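Long-range contacts in putative hydrolase (Acinetobacter sp. NBRC 100985, PDB 4XUK), which probably hydrolyses organophosphate triesters and lactones as a dinuclear zinc enzyme of the metallo-beta-lactamase superfamily: residues A[6-11]-A[92-97]; A[14-19]-A[61-66]; A[102-107]-A[126-131]; A[106-111]-A[199-204]. The protein carries 2 engineered substitutions. All coordinates share one frame; numbering follows the deposited sequence.

Interaction 1 of 4, residues A[6-11]-A[92-97]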
loop_
_atom_site.group_PDB
_atom_site.type_symbol
_atom_site.label_atom_id
_atom_site.label_comp_id
_atom_site.label_asym_id
_atom_site.label_seq_id
_atom_site.Cartn_x
_atom_site.Cartn_y
_atom_site.Cartn_z
ATOM N N TYR A 6 -1.674 11.355 1.815
ATOM C CA TYR A 6 -0.876 11.381 3.032
ATOM C C TYR A 6 -1.155 10.099 3.784
ATOM O O TYR A 6 -2.209 9.482 3.594
ATOM C CB TYR A 6 -1.176 12.613 3.901
ATOM C CG TYR A 6 -2.562 12.646 4.485
ATOM C CD1 TYR A 6 -3.611 13.230 3.784
ATOM C CD2 TYR A 6 -2.824 12.116 5.747
ATOM C CE1 TYR A 6 -4.888 13.275 4.311
ATOM C CE2 TYR A 6 -4.100 12.159 6.288
ATOM C CZ TYR A 6 -5.126 12.740 5.561
ATOM O OH TYR A 6 -6.408 12.794 6.070
ATOM N N TYR A 7 -0.209 9.689 4.619
ATOM C CA TYR A 7 -0.380 8.503 5.439
ATOM C C TYR A 7 0.400 8.699 6.720
ATOM O O TYR A 7 1.525 9.213 6.691
ATOM C CB TYR A 7 0.109 7.240 4.710
ATOM C CG TYR A 7 -0.032 6.016 5.591
ATOM C CD1 TYR A 7 -1.243 5.342 5.684
ATOM C CD2 TYR A 7 1.030 5.570 6.371
ATOM C CE1 TYR A 7 -1.388 4.233 6.509
ATOM C CE2 TYR A 7 0.895 4.476 7.201
ATOM C CZ TYR A 7 -0.316 3.813 7.258
ATOM O OH TYR A 7 -0.462 2.727 8.084
ATOM N N GLN A 8 -0.183 8.291 7.844
ATOM C CA GLN A 8 0.469 8.485 9.133
ATOM C C GLN A 8 1.085 7.191 9.636
ATOM O O GLN A 8 0.372 6.216 9.878
ATOM C CB GLN A 8 -0.530 9.001 10.186
ATOM C CG GLN A 8 -1.292 10.275 9.798
ATOM C CD GLN A 8 -0.434 11.531 9.787
ATOM O OE1 GLN A 8 0.796 11.475 9.876
ATOM N NE2 GLN A 8 -1.095 12.685 9.684
ATOM N N TYR A 9 2.406 7.188 9.801
ATOM C CA TYR A 9 3.112 6.037 10.362
ATOM C C TYR A 9 3.601 6.386 11.765
ATOM O O TYR A 9 4.273 7.398 11.955
ATOM C CB TYR A 9 4.296 5.632 9.464
ATOM C CG TYR A 9 5.102 4.480 10.021
ATOM C CD1 TYR A 9 4.647 3.174 9.908
ATOM C CD2 TYR A 9 6.310 4.699 10.676
ATOM C CE1 TYR A 9 5.372 2.115 10.426
ATOM C CE2 TYR A 9 7.040 3.645 11.196
ATOM C CZ TYR A 9 6.560 2.354 11.063
ATOM O OH TYR A 9 7.276 1.301 11.580
ATOM N N GLN A 10 3.251 5.562 12.751
ATOM C CA GLN A 10 3.648 5.836 14.129
ATOM C C GLN A 10 4.855 5.002 14.544
ATOM O O GLN A 10 4.848 3.771 14.432
ATOM C CB GLN A 10 2.486 5.575 15.093
ATOM C CG GLN A 10 2.712 6.152 16.496
ATOM C CD GLN A 10 2.473 7.653 16.560
ATOM O OE1 GLN A 10 1.724 8.209 15.753
ATOM N NE2 GLN A 10 3.111 8.319 17.526
ATOM N N ALA A 11 5.889 5.680 15.025
ATOM C CA ALA A 11 7.070 5.000 15.533
ATOM C C ALA A 11 7.258 5.411 16.981
ATOM O O ALA A 11 8.008 6.345 17.277
ATOM C CB ALA A 11 8.286 5.367 14.712
ATOM N N LYS A 92 -1.139 19.896 4.126
ATOM C CA LYS A 92 -2.317 20.582 4.663
ATOM C C LYS A 92 -3.498 19.626 4.839
ATOM O O LYS A 92 -4.244 19.713 5.809
ATOM C CB LYS A 92 -2.693 21.765 3.761
ATOM C CG LYS A 92 -1.632 22.877 3.748
ATOM C CD LYS A 92 -1.832 23.850 2.570
ATOM C CE LYS A 92 -0.773 24.946 2.592
ATOM N NZ LYS A 92 -0.877 25.913 1.450
ATOM N N ALA A 93 -3.648 18.687 3.918
ATOM C CA ALA A 93 -4.737 17.720 4.015
ATOM C C ALA A 93 -4.539 16.807 5.221
ATOM O O ALA A 93 -5.516 16.346 5.833
ATOM C CB ALA A 93 -4.835 16.903 2.725
ATOM N N SER A 94 -3.277 16.552 5.560
ATOM C CA SER A 94 -2.941 15.666 6.667
ATOM C C SER A 94 -3.246 16.314 8.010
ATOM O O SER A 94 -3.273 15.631 9.039
ATOM C CB SER A 94 -1.462 15.291 6.624
ATOM O OG SER A 94 -0.676 16.346 7.151
ATOM N N GLY A 95 -3.452 17.632 8.012
ATOM C CA GLY A 95 -3.776 18.343 9.241
ATOM C C GLY A 95 -2.680 19.272 9.739
ATOM O O GLY A 95 -2.909 20.065 10.659
ATOM N N TYR A 96 -1.487 19.179 9.153
ATOM C CA TYR A 96 -0.388 20.053 9.557
ATOM C C TYR A 96 -0.411 21.393 8.815
ATOM O O TYR A 96 -1.160 21.562 7.853
ATOM C CB TYR A 96 0.970 19.358 9.367
ATOM C CG TYR A 96 1.275 18.265 10.385
ATOM C CD1 TYR A 96 1.680 18.590 11.678
ATOM C CD2 TYR A 96 1.184 16.910 10.045
ATOM C CE1 TYR A 96 1.967 17.608 12.610
ATOM C CE2 TYR A 96 1.481 15.918 10.973
ATOM C CZ TYR A 96 1.867 16.281 12.255
ATOM O OH TYR A 96 2.166 15.316 13.194
ATOM N N GLN A 97 0.405 22.343 9.274
ATOM C CA GLN A 97 0.512 23.658 8.636
ATOM C C GLN A 97 1.951 23.915 8.240
ATOM O O GLN A 97 2.871 23.534 8.964
ATOM C CB GLN A 97 0.104 24.762 9.602
ATOM C CG GLN A 97 -0.964 24.358 10.590
ATOM C CD GLN A 97 -2.318 24.804 10.146
ATOM O OE1 GLN A 97 -2.642 24.747 8.956
ATOM N NE2 GLN A 97 -3.126 25.266 11.092
#

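Interaction 2 of 4, residues A[14-19]-A[61-66]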
loop_
_atom_site.group_PDB
_atom_site.type_symbol
_atom_site.label_atom_id
_atom_site.label_comp_id
_atom_site.label_asym_id
_atom_site.label_seq_id
_atom_site.Cartn_x
_atom_site.Cartn_y
_atom_site.Cartn_z
ATOM N N VAL A 14 6.934 9.078 17.911
ATOM C CA VAL A 14 7.154 9.892 16.722
ATOM C C VAL A 14 6.129 9.567 15.650
ATOM O O VAL A 14 5.820 8.402 15.406
ATOM C CB VAL A 14 8.571 9.667 16.171
ATOM C CG1 VAL A 14 8.827 10.525 14.922
ATOM C CG2 VAL A 14 9.592 9.959 17.250
ATOM N N GLN A 15 5.582 10.598 15.020
ATOM C CA GLN A 15 4.681 10.381 13.900
ATOM C C GLN A 15 5.385 10.825 12.634
ATOM O O GLN A 15 5.899 11.948 12.557
ATOM C CB GLN A 15 3.375 11.163 14.072
ATOM C CG GLN A 15 2.419 10.994 12.901
ATOM C CD GLN A 15 1.095 11.727 13.086
ATOM O OE1 GLN A 15 1.055 12.950 13.190
ATOM N NE2 GLN A 15 0.004 10.973 13.119
ATOM N N ILE A 16 5.446 9.922 11.665
ATOM C CA ILE A 16 5.982 10.244 10.353
ATOM C C ILE A 16 4.818 10.281 9.368
ATOM O O ILE A 16 4.031 9.343 9.294
ATOM C CB ILE A 16 7.013 9.196 9.904
ATOM C CG1 ILE A 16 8.194 9.194 10.877
ATOM C CG2 ILE A 16 7.476 9.485 8.478
ATOM C CD1 ILE A 16 9.120 7.996 10.756
ATOM N N THR A 17 4.696 11.377 8.626
ATOM C CA THR A 17 3.637 11.491 7.639
ATOM C C THR A 17 4.229 11.362 6.245
ATOM O O THR A 17 5.047 12.194 5.833
ATOM C CB THR A 17 2.925 12.843 7.740
ATOM O OG1 THR A 17 2.555 13.092 9.108
ATOM C CG2 THR A 17 1.679 12.852 6.870
ATOM N N ALA A 18 3.816 10.327 5.517
ATOM C CA ALA A 18 4.225 10.184 4.121
ATOM C C ALA A 18 3.401 11.165 3.312
ATOM O O ALA A 18 2.183 11.254 3.513
ATOM C CB ALA A 18 3.983 8.764 3.631
ATOM N N LEU A 19 4.058 11.901 2.418
ATOM C CA LEU A 19 3.383 12.887 1.576
ATOM C C LEU A 19 3.675 12.629 0.103
ATOM O O LEU A 19 4.844 12.526 -0.297
ATOM C CB LEU A 19 3.859 14.298 1.931
ATOM C CG LEU A 19 3.611 14.752 3.363
ATOM C CD1 LEU A 19 4.188 16.157 3.594
ATOM C CD2 LEU A 19 2.112 14.711 3.670
ATOM N N PHE A 61 8.582 13.297 3.326
ATOM C CA PHE A 61 8.185 12.839 4.664
ATOM C C PHE A 61 8.256 13.925 5.727
ATOM O O PHE A 61 9.263 14.641 5.834
ATOM C CB PHE A 61 9.039 11.627 5.089
ATOM C CG PHE A 61 9.002 10.504 4.097
ATOM C CD1 PHE A 61 7.958 9.594 4.103
ATOM C CD2 PHE A 61 9.980 10.398 3.114
ATOM C CE1 PHE A 61 7.897 8.572 3.163
ATOM C CE2 PHE A 61 9.933 9.389 2.184
ATOM C CZ PHE A 61 8.880 8.472 2.198
ATOM N N LEU A 62 7.176 14.030 6.507
ATOM C CA LEU A 62 7.102 14.903 7.683
ATOM C C LEU A 62 7.379 14.079 8.928
ATOM O O LEU A 62 6.816 12.993 9.090
ATOM C CB LEU A 62 5.699 15.502 7.825
ATOM C CG LEU A 62 5.370 16.890 7.289
ATOM C CD1 LEU A 62 3.925 17.216 7.665
ATOM C CD2 LEU A 62 6.334 17.974 7.817
ATOM N N VAL A 63 8.227 14.590 9.813
ATOM C CA VAL A 63 8.549 13.880 11.046
ATOM C C VAL A 63 8.245 14.775 12.246
ATOM O O VAL A 63 8.907 15.802 12.467
ATOM C CB VAL A 63 10.029 13.466 11.085
ATOM C CG1 VAL A 63 10.311 12.574 12.293
ATOM C CG2 VAL A 63 10.418 12.744 9.787
ATOM N N ASN A 64 7.241 14.380 13.014
ATOM C CA ASN A 64 6.874 15.083 14.236
ATOM C C ASN A 64 7.590 14.417 15.413
ATOM O O ASN A 64 7.206 13.324 15.846
ATOM C CB ASN A 64 5.351 15.022 14.407
ATOM C CG ASN A 64 4.857 15.734 15.658
ATOM O OD1 ASN A 64 5.630 16.060 16.559
ATOM N ND2 ASN A 64 3.549 15.962 15.720
ATOM N N ILE A 65 8.635 15.059 15.925
ATOM C CA ILE A 65 9.367 14.485 17.053
ATOM C C ILE A 65 8.945 15.098 18.392
ATOM O O ILE A 65 9.633 14.929 19.398
ATOM C CB ILE A 65 10.897 14.596 16.886
ATOM C CG1 ILE A 65 11.332 16.060 16.856
ATOM C CG2 ILE A 65 11.359 13.876 15.617
ATOM C CD1 ILE A 65 12.838 16.234 16.914
ATOM N N GLY A 66 7.805 15.785 18.404
ATOM C CA GLY A 66 7.266 16.350 19.633
ATOM C C GLY A 66 7.379 17.860 19.682
ATOM O O GLY A 66 6.390 18.569 19.538
#

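Interaction 3 of 4, residues A[102-107]-A[126-131]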
loop_
_atom_site.group_PDB
_atom_site.type_symbol
_atom_site.label_atom_id
_atom_site.label_comp_id
_atom_site.label_asym_id
_atom_site.label_seq_id
_atom_site.Cartn_x
_atom_site.Cartn_y
_atom_site.Cartn_z
ATOM N N ASP A 102 9.826 23.464 11.119
ATOM C CA ASP A 102 11.013 24.074 11.748
ATOM C C ASP A 102 12.333 23.811 10.997
ATOM O O ASP A 102 13.219 24.594 11.021
ATOM C CB ASP A 102 11.282 23.468 13.140
ATOM C CG ASP A 102 10.130 23.502 14.008
ATOM O OD1 ASP A 102 9.588 24.564 14.216
ATOM O OD2 ASP A 102 9.725 22.471 14.465
ATOM N N THR A 103 12.431 22.623 10.429
ATOM C CA THR A 103 13.601 22.124 9.759
ATOM C C THR A 103 13.258 21.324 8.488
ATOM O O THR A 103 12.337 20.541 8.464
ATOM C CB THR A 103 14.426 21.229 10.666
ATOM O OG1 THR A 103 14.646 21.850 11.895
ATOM C CG2 THR A 103 15.739 20.862 10.030
ATOM N N ILE A 104 14.051 21.532 7.459
ATOM C CA ILE A 104 13.922 20.755 6.234
ATOM C C ILE A 104 15.274 20.111 5.936
ATOM O O ILE A 104 16.283 20.803 5.840
ATOM C CB ILE A 104 13.478 21.647 5.046
ATOM C CG1 ILE A 104 12.090 22.242 5.323
ATOM C CG2 ILE A 104 13.513 20.866 3.722
ATOM C CD1 ILE A 104 11.584 23.213 4.269
ATOM N N LEU A 105 15.288 18.785 5.833
ATOM C CA LEU A 105 16.496 18.060 5.439
ATOM C C LEU A 105 16.351 17.597 3.993
ATOM O O LEU A 105 15.352 16.968 3.616
ATOM C CB LEU A 105 16.745 16.854 6.348
ATOM C CG LEU A 105 16.758 17.114 7.850
ATOM C CD1 LEU A 105 16.911 15.813 8.627
ATOM C CD2 LEU A 105 17.802 18.140 8.252
ATOM N N LEU A 106 17.349 17.917 3.184
ATOM C CA LEU A 106 17.341 17.523 1.781
ATOM C C LEU A 106 18.326 16.382 1.564
ATOM O O LEU A 106 19.494 16.491 1.932
ATOM C CB LEU A 106 17.721 18.723 0.900
ATOM C CG LEU A 106 16.739 19.898 0.988
ATOM C CD1 LEU A 106 17.185 21.044 0.109
ATOM C CD2 LEU A 106 15.305 19.472 0.636
ATOM N N THR A 107 17.866 15.281 0.978
ATOM C CA THR A 107 18.779 14.175 0.704
ATOM C C THR A 107 19.775 14.571 -0.373
ATOM O O THR A 107 20.939 14.169 -0.332
ATOM C CB THR A 107 18.028 12.901 0.278
ATOM O OG1 THR A 107 17.187 13.184 -0.852
ATOM C CG2 THR A 107 17.192 12.372 1.443
ATOM N N PRO A 126 7.907 29.245 5.997
ATOM C CA PRO A 126 8.476 30.522 6.447
ATOM C C PRO A 126 9.275 30.441 7.752
ATOM O O PRO A 126 10.088 31.328 7.991
ATOM C CB PRO A 126 7.241 31.422 6.614
ATOM C CG PRO A 126 6.112 30.497 6.826
ATOM C CD PRO A 126 6.432 29.235 6.063
ATOM N N ASN A 127 9.080 29.395 8.551
ATOM C CA ASN A 127 9.812 29.250 9.809
ATOM C C ASN A 127 10.878 28.157 9.787
ATOM O O ASN A 127 11.439 27.795 10.824
ATOM C CB ASN A 127 8.830 28.990 10.942
ATOM C CG ASN A 127 7.827 30.101 11.081
ATOM O OD1 ASN A 127 8.195 31.271 11.064
ATOM N ND2 ASN A 127 6.553 29.750 11.177
ATOM N N ALA A 128 11.164 27.644 8.598
ATOM C CA ALA A 128 12.050 26.499 8.470
ATOM C C ALA A 128 13.449 26.889 8.028
ATOM O O ALA A 128 13.639 27.790 7.195
ATOM C CB ALA A 128 11.470 25.493 7.480
ATOM N N THR A 129 14.434 26.188 8.564
ATOM C CA THR A 129 15.741 26.241 7.946
ATOM C C THR A 129 16.064 24.935 7.225
ATOM O O THR A 129 15.764 23.819 7.696
ATOM C CB THR A 129 16.848 26.755 8.906
ATOM O OG1 THR A 129 18.053 25.981 8.774
ATOM C CG2 THR A 129 16.359 26.755 10.300
ATOM N N VAL A 130 16.639 25.121 6.047
ATOM C CA VAL A 130 16.878 24.061 5.090
ATOM C C VAL A 130 18.338 23.634 5.190
ATOM O O VAL A 130 19.248 24.490 5.211
ATOM C CB VAL A 130 16.561 24.570 3.666
ATOM C CG1 VAL A 130 16.933 23.538 2.623
ATOM C CG2 VAL A 130 15.085 24.953 3.553
ATOM N N TYR A 131 18.550 22.320 5.286
ATOM C CA TYR A 131 19.891 21.723 5.332
ATOM C C TYR A 131 20.122 20.781 4.162
ATOM O O TYR A 131 19.220 20.032 3.761
ATOM C CB TYR A 131 20.061 20.866 6.583
ATOM C CG TYR A 131 20.137 21.619 7.877
ATOM C CD1 TYR A 131 18.988 22.080 8.507
ATOM C CD2 TYR A 131 21.359 21.836 8.491
ATOM C CE1 TYR A 131 19.064 22.769 9.716
ATOM C CE2 TYR A 131 21.446 22.522 9.692
ATOM C CZ TYR A 131 20.297 22.975 10.298
ATOM O OH TYR A 131 20.395 23.654 11.492
#

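Interaction 4 of 4, residues A[106-111]-A[199-204]. With ZN (zinc ion), chain D.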
loop_
_atom_site.group_PDB
_atom_site.type_symbol
_atom_site.label_atom_id
_atom_site.label_comp_id
_atom_site.label_asym_id
_atom_site.label_seq_id
_atom_site.Cartn_x
_atom_site.Cartn_y
_atom_site.Cartn_z
ATOM N N LEU A 106 17.349 17.917 3.184
ATOM C CA LEU A 106 17.341 17.523 1.781
ATOM C C LEU A 106 18.326 16.382 1.564
ATOM O O LEU A 106 19.494 16.491 1.932
ATOM C CB LEU A 106 17.721 18.723 0.900
ATOM C CG LEU A 106 16.739 19.898 0.988
ATOM C CD1 LEU A 106 17.185 21.044 0.109
ATOM C CD2 LEU A 106 15.305 19.472 0.636
ATOM N N THR A 107 17.866 15.281 0.978
ATOM C CA THR A 107 18.779 14.175 0.704
ATOM C C THR A 107 19.775 14.571 -0.373
ATOM O O THR A 107 20.939 14.169 -0.332
ATOM C CB THR A 107 18.028 12.901 0.278
ATOM O OG1 THR A 107 17.187 13.184 -0.852
ATOM C CG2 THR A 107 17.192 12.372 1.443
ATOM N N HIS A 108 19.299 15.371 -1.325
ATOM C CA HIS A 108 20.120 15.932 -2.400
ATOM C C HIS A 108 19.339 17.050 -3.085
ATOM O O HIS A 108 18.173 17.287 -2.762
ATOM C CB HIS A 108 20.549 14.861 -3.425
ATOM C CG HIS A 108 19.414 14.119 -4.061
ATOM N ND1 HIS A 108 18.380 13.562 -3.335
ATOM C CD2 HIS A 108 19.173 13.805 -5.360
ATOM C CE1 HIS A 108 17.542 12.959 -4.161
ATOM N NE2 HIS A 108 18.001 13.094 -5.391
ATOM N N LEU A 109 19.970 17.718 -4.046
ATOM C CA LEU A 109 19.376 18.907 -4.644
ATOM C C LEU A 109 18.733 18.690 -6.016
ATOM O O LEU A 109 18.483 19.662 -6.731
ATOM C CB LEU A 109 20.427 20.036 -4.724
ATOM C CG LEU A 109 20.946 20.575 -3.389
ATOM C CD1 LEU A 109 22.098 21.556 -3.604
ATOM C CD2 LEU A 109 19.831 21.259 -2.631
ATOM N N HIS A 110 18.442 17.439 -6.391
ATOM C CA HIS A 110 17.635 17.215 -7.587
ATOM C C HIS A 110 16.297 17.941 -7.394
ATOM O O HIS A 110 15.787 18.019 -6.273
ATOM C CB HIS A 110 17.456 15.704 -7.891
ATOM C CG HIS A 110 18.534 15.138 -8.767
ATOM N ND1 HIS A 110 18.776 13.786 -8.879
ATOM C CD2 HIS A 110 19.438 15.747 -9.576
ATOM C CE1 HIS A 110 19.787 13.582 -9.703
ATOM N NE2 HIS A 110 20.206 14.755 -10.148
ATOM N N PRO A 111 15.748 18.519 -8.477
ATOM C CA PRO A 111 14.550 19.363 -8.371
ATOM C C PRO A 111 13.335 18.680 -7.742
ATOM O O PRO A 111 12.520 19.381 -7.139
ATOM C CB PRO A 111 14.259 19.728 -9.825
ATOM C CG PRO A 111 15.647 19.742 -10.467
ATOM C CD PRO A 111 16.338 18.563 -9.829
ATOM N N PRO A 199 26.854 13.752 -6.141
ATOM C CA PRO A 199 28.125 13.704 -5.406
ATOM C C PRO A 199 27.990 13.919 -3.897
ATOM O O PRO A 199 28.888 13.508 -3.157
ATOM C CB PRO A 199 28.945 14.820 -6.059
ATOM C CG PRO A 199 28.387 14.927 -7.451
ATOM C CD PRO A 199 26.907 14.689 -7.279
ATOM N N GLY A 200 26.895 14.527 -3.440
ATOM C CA GLY A 200 26.717 14.776 -2.018
ATOM C C GLY A 200 25.412 14.221 -1.474
ATOM O O GLY A 200 24.847 14.755 -0.510
ATOM N N HIS A 201 24.936 13.138 -2.084
ATOM C CA HIS A 201 23.698 12.512 -1.637
ATOM C C HIS A 201 23.889 11.943 -0.245
ATOM O O HIS A 201 24.858 11.225 0.006
ATOM C CB HIS A 201 23.263 11.408 -2.607
ATOM C CG HIS A 201 21.894 10.871 -2.330
ATOM N ND1 HIS A 201 21.644 9.935 -1.350
ATOM C CD2 HIS A 201 20.696 11.149 -2.898
ATOM C CE1 HIS A 201 20.351 9.654 -1.332
ATOM N NE2 HIS A 201 19.754 10.381 -2.257
ATOM N N PHE A 202 22.981 12.290 0.663
ATOM C CA PHE A 202 23.006 11.758 2.018
ATOM C C PHE A 202 21.650 11.176 2.384
ATOM O O PHE A 202 20.604 11.623 1.886
ATOM C CB PHE A 202 23.309 12.866 3.034
ATOM C CG PHE A 202 24.775 13.035 3.362
ATOM C CD1 PHE A 202 25.671 13.487 2.404
ATOM C CD2 PHE A 202 25.243 12.786 4.646
ATOM C CE1 PHE A 202 27.024 13.668 2.714
ATOM C CE2 PHE A 202 26.587 12.963 4.963
ATOM C CZ PHE A 202 27.477 13.399 3.992
ATOM N N SER A 203 21.663 10.196 3.278
ATOM C CA SER A 203 20.428 9.699 3.864
ATOM C C SER A 203 20.403 10.147 5.320
ATOM O O SER A 203 21.424 10.590 5.842
ATOM C CB SER A 203 20.347 8.173 3.748
ATOM O OG SER A 203 20.513 7.760 2.403
ATOM N N TYR A 204 19.241 10.037 5.970
ATOM C CA TYR A 204 19.089 10.503 7.338
ATOM C C TYR A 204 18.487 9.408 8.210
ATOM O O TYR A 204 17.454 8.827 7.863
ATOM C CB TYR A 204 18.201 11.753 7.371
ATOM C CG TYR A 204 18.749 12.892 6.547
ATOM C CD1 TYR A 204 19.820 13.650 7.009
ATOM C CD2 TYR A 204 18.205 13.206 5.304
ATOM C CE1 TYR A 204 20.333 14.692 6.262
ATOM C CE2 TYR A 204 18.713 14.256 4.546
ATOM C CZ TYR A 204 19.779 14.986 5.029
ATOM O OH TYR A 204 20.298 16.034 4.287
HETATM ZN ZN ZN D . 17.512 12.281 -7.489
HETATM O O HOH W 1 22.734 16.110 1.135
#

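Interaction 1 of 4, residues A[6-11]-A[92-97]
Tyr6 lays one face of its ring over Ser94, at the C-terminal end of helix 87-93, where Ser94 CA stands 3.5 Å from the ring centroid and only 5° off the ring normal. That near-vertical approach makes it a CH-pi contact, and Ser94 CB extends the cover toward the CG and CD2 side of the ring, 3.6 Å from Tyr6 CD2. A first torsion of 66°, which sets Tyr6 CG between the backbone N and the carbonyl carbon, turns the ring to this position. On the other side of the ring Tyr6 CE1 lies 3.5 Å from Ala93 O and, less closely, 4.0 Å from Ala93 CB. A Schellman motif follows the helix: Gly95, with positive phi, returns a bond from its N to Lys92 O of 3.1 Å.

Two residues further along strand 6-11, Gln8 starts off to one side, but a bend at its second torsion (-71°) brings the amide across. Gln8 NE2 then lies 3.7 Å from Ser94 O and 4.3 Å from Tyr96 CE2, packing distances both. Its polar partners are elsewhere: OE1 bonds to Thr17 OG1, and NE2 makes a weak bond to the backbone of Lys1 of the second subunit. That same Lys1 forms a cation-pi contact with Tyr96, whose hydroxyl bonds to Gln15 and Asn64.

The contact thus joins the outermost strand of the sheet within this chain to the helix end through a ring face and van der Waals packing, while the Gln8 amide and the Tyr96 hydroxyl are tied to neighbouring strands and, for Gln8, to the dimer partner.

Interaction 2 of 4, residues A[14-19]-A[61-66]
Backbone bonding between Gln15 and Asn64 and between Thr17 and Leu62 fixes the register of two strands that run at 165° to each other. Asn64 N to Gln15 O is 2.8 Å and nearly linear, whereas the return bond, Gln15 N to Asn64 O, stretches to 3.3 Å at the strand end; it meets the acceptor on a lone pair. The Thr17 and Leu62 pair is tighter, with Thr17 N to Leu62 O at 2.7 Å. Between these hydrogen-bonded pairs lies the non-hydrogen-bonded pair Ile16 and Val63, where Ile16 CA approaches Leu62 O at 3.1 Å in a CA-H...O contact.

These are neighbours in the antiparallel part of the first of two mixed sheets in the metallo-beta-lactamase fold. The Leu62 face packs under helix 87-93 through Leu91; on the Phe61 face, Ala18 touches Phe268 and Pro269.

Apolar contacts differ on the two faces. Thr17 and Leu62 lie side by side, CB to CB 3.8 Å, and Leu19 CD1 touches Leu62 CG, the two side chains crossing at a slant. On the other face Ala18 CB meets Phe61 CE1 at 3.9 Å. With a first torsion near 180°, Val14 swings CG1 to within 3.6 Å of Val63 CG1.

At the end of the strand, Asn64 OD1 accepts from Gly66 N at 2.9 Å, forming an Asx turn.

Interaction 3 of 4, residues A[102-107]-A[126-131]
First torsions of -63° in Ile104 and 174° in Val130 set the branches of these bridged residues side by side: Ile104 CB and CD1 both lie 4.0 Å from Val130 CG2, and Ile104 CD1 also meets Ala128 CB. The other branch of Val130, CG1, is anti to the backbone N and reaches Leu106 CD1 at 3.6 Å. On the opposite face Tyr131 leans back across the neighbouring strand, its CB against Leu105 CD2 and its CD1 3.8 Å from Thr103 CG2.

The strands run parallel, at 19° to each other, in the half of the first sheet where strands 69-72, 103-105, 129-133 and 177-180 follow one another in parallel, part of the αββα sandwich of the superfamily. Segment 102-107 is inserted between strand 69-72 and strand 129-133, and Ile104 touches Leu71 as well as Ile117 and Phe125. The chain returns from strand 103-105 to strand 129-133 by way of the zinc-binding loop, helix 111-114 and the short antiparallel strands 118-119 and 122-123.

Backbone bonds alternate from strand to strand, as parallel pairing requires. Ile104 is gripped twice, with its N 2.9 Å from Thr129 O and its O 2.8 Å from Tyr131 N. Leu106 N continues the pattern to Tyr131 O. At the start of the pairing Thr129 N lies 3.2 Å from Asp102 O and well out of the carbonyl plane, a less regular bond than those that follow.

Interaction 4 of 4, residues A[106-111]-A[199-204]
His108 and His201 bring their imidazoles together obliquely, planes at 51° and centroids 4.6 Å apart. From the base of His108 outward, CB lies 3.8 Å from His201 CD2, and CG closes to 3.4 Å from the same atom, which sits over one face of the His108 ring near its rim. ND1 is as near to His201 CD2, but its polar partner is in its own segment: it donates to Thr107 OG1 at 2.8 Å, the oxygen lying 1° out of the ring plane. At the tip, NE2 binds zinc at 2.3 Å. A first torsion of 57° sets CG between the backbone N and the carbonyl carbon, directing NE2 to the metal.

His110 ND1 supplies a second ligand at 2.4 Å, and His197 and Asp218 complete the site. The run His108, Leu109, His110, Pro111, Asp112, His113 is the HxHxDH motif of the metallo-beta-lactamase fold; Asp112 and His113 bind the second zinc with His265, and Asp218 is shared by both. Thr107 OG1 also bonds to Asp73, so a second-shell chain fixes the rotation of the His108 ring, while His201 NE2 bonds to the backbone of Asp218.

The backbones are joined by Phe202 N to Thr107 O, 2.9 Å and nearly straight, where a water also lies between Thr107 O and Gly200 O. Tyr204 OH donates to Leu106 O from above the carbonyl plane at 2.5 Å, a distance so short that its exact value is doubtful; the same hydroxyl also bonds Tyr180 OH, and the ring presents an edge to Thr107 N.

Interactions 1 and 2 adjoin at one end of the first sheet, their centres about 7 Å apart: interaction 1 uses strand 6-11 and interaction 2 its sheet neighbour 14-26. All four contacts are buried, but interaction 1 lies farthest from the chain's centre and meets the dimer partner. Interaction 3 belongs to the parallel half of the same sheet, about 14 Å between its centre and that of interaction 2. Backbone pairing dominates interactions 2 and 3, antiparallel then parallel, whereas interaction 1 sets a ring face against the backbone at a helix end. Interaction 4, the most central, shares Leu106 and Thr107 with interaction 3, so the parallel strand leads directly into the zinc loop, where metal bonds, imidazoles, a tyrosine hydroxyl and one direct backbone bond carry the contact.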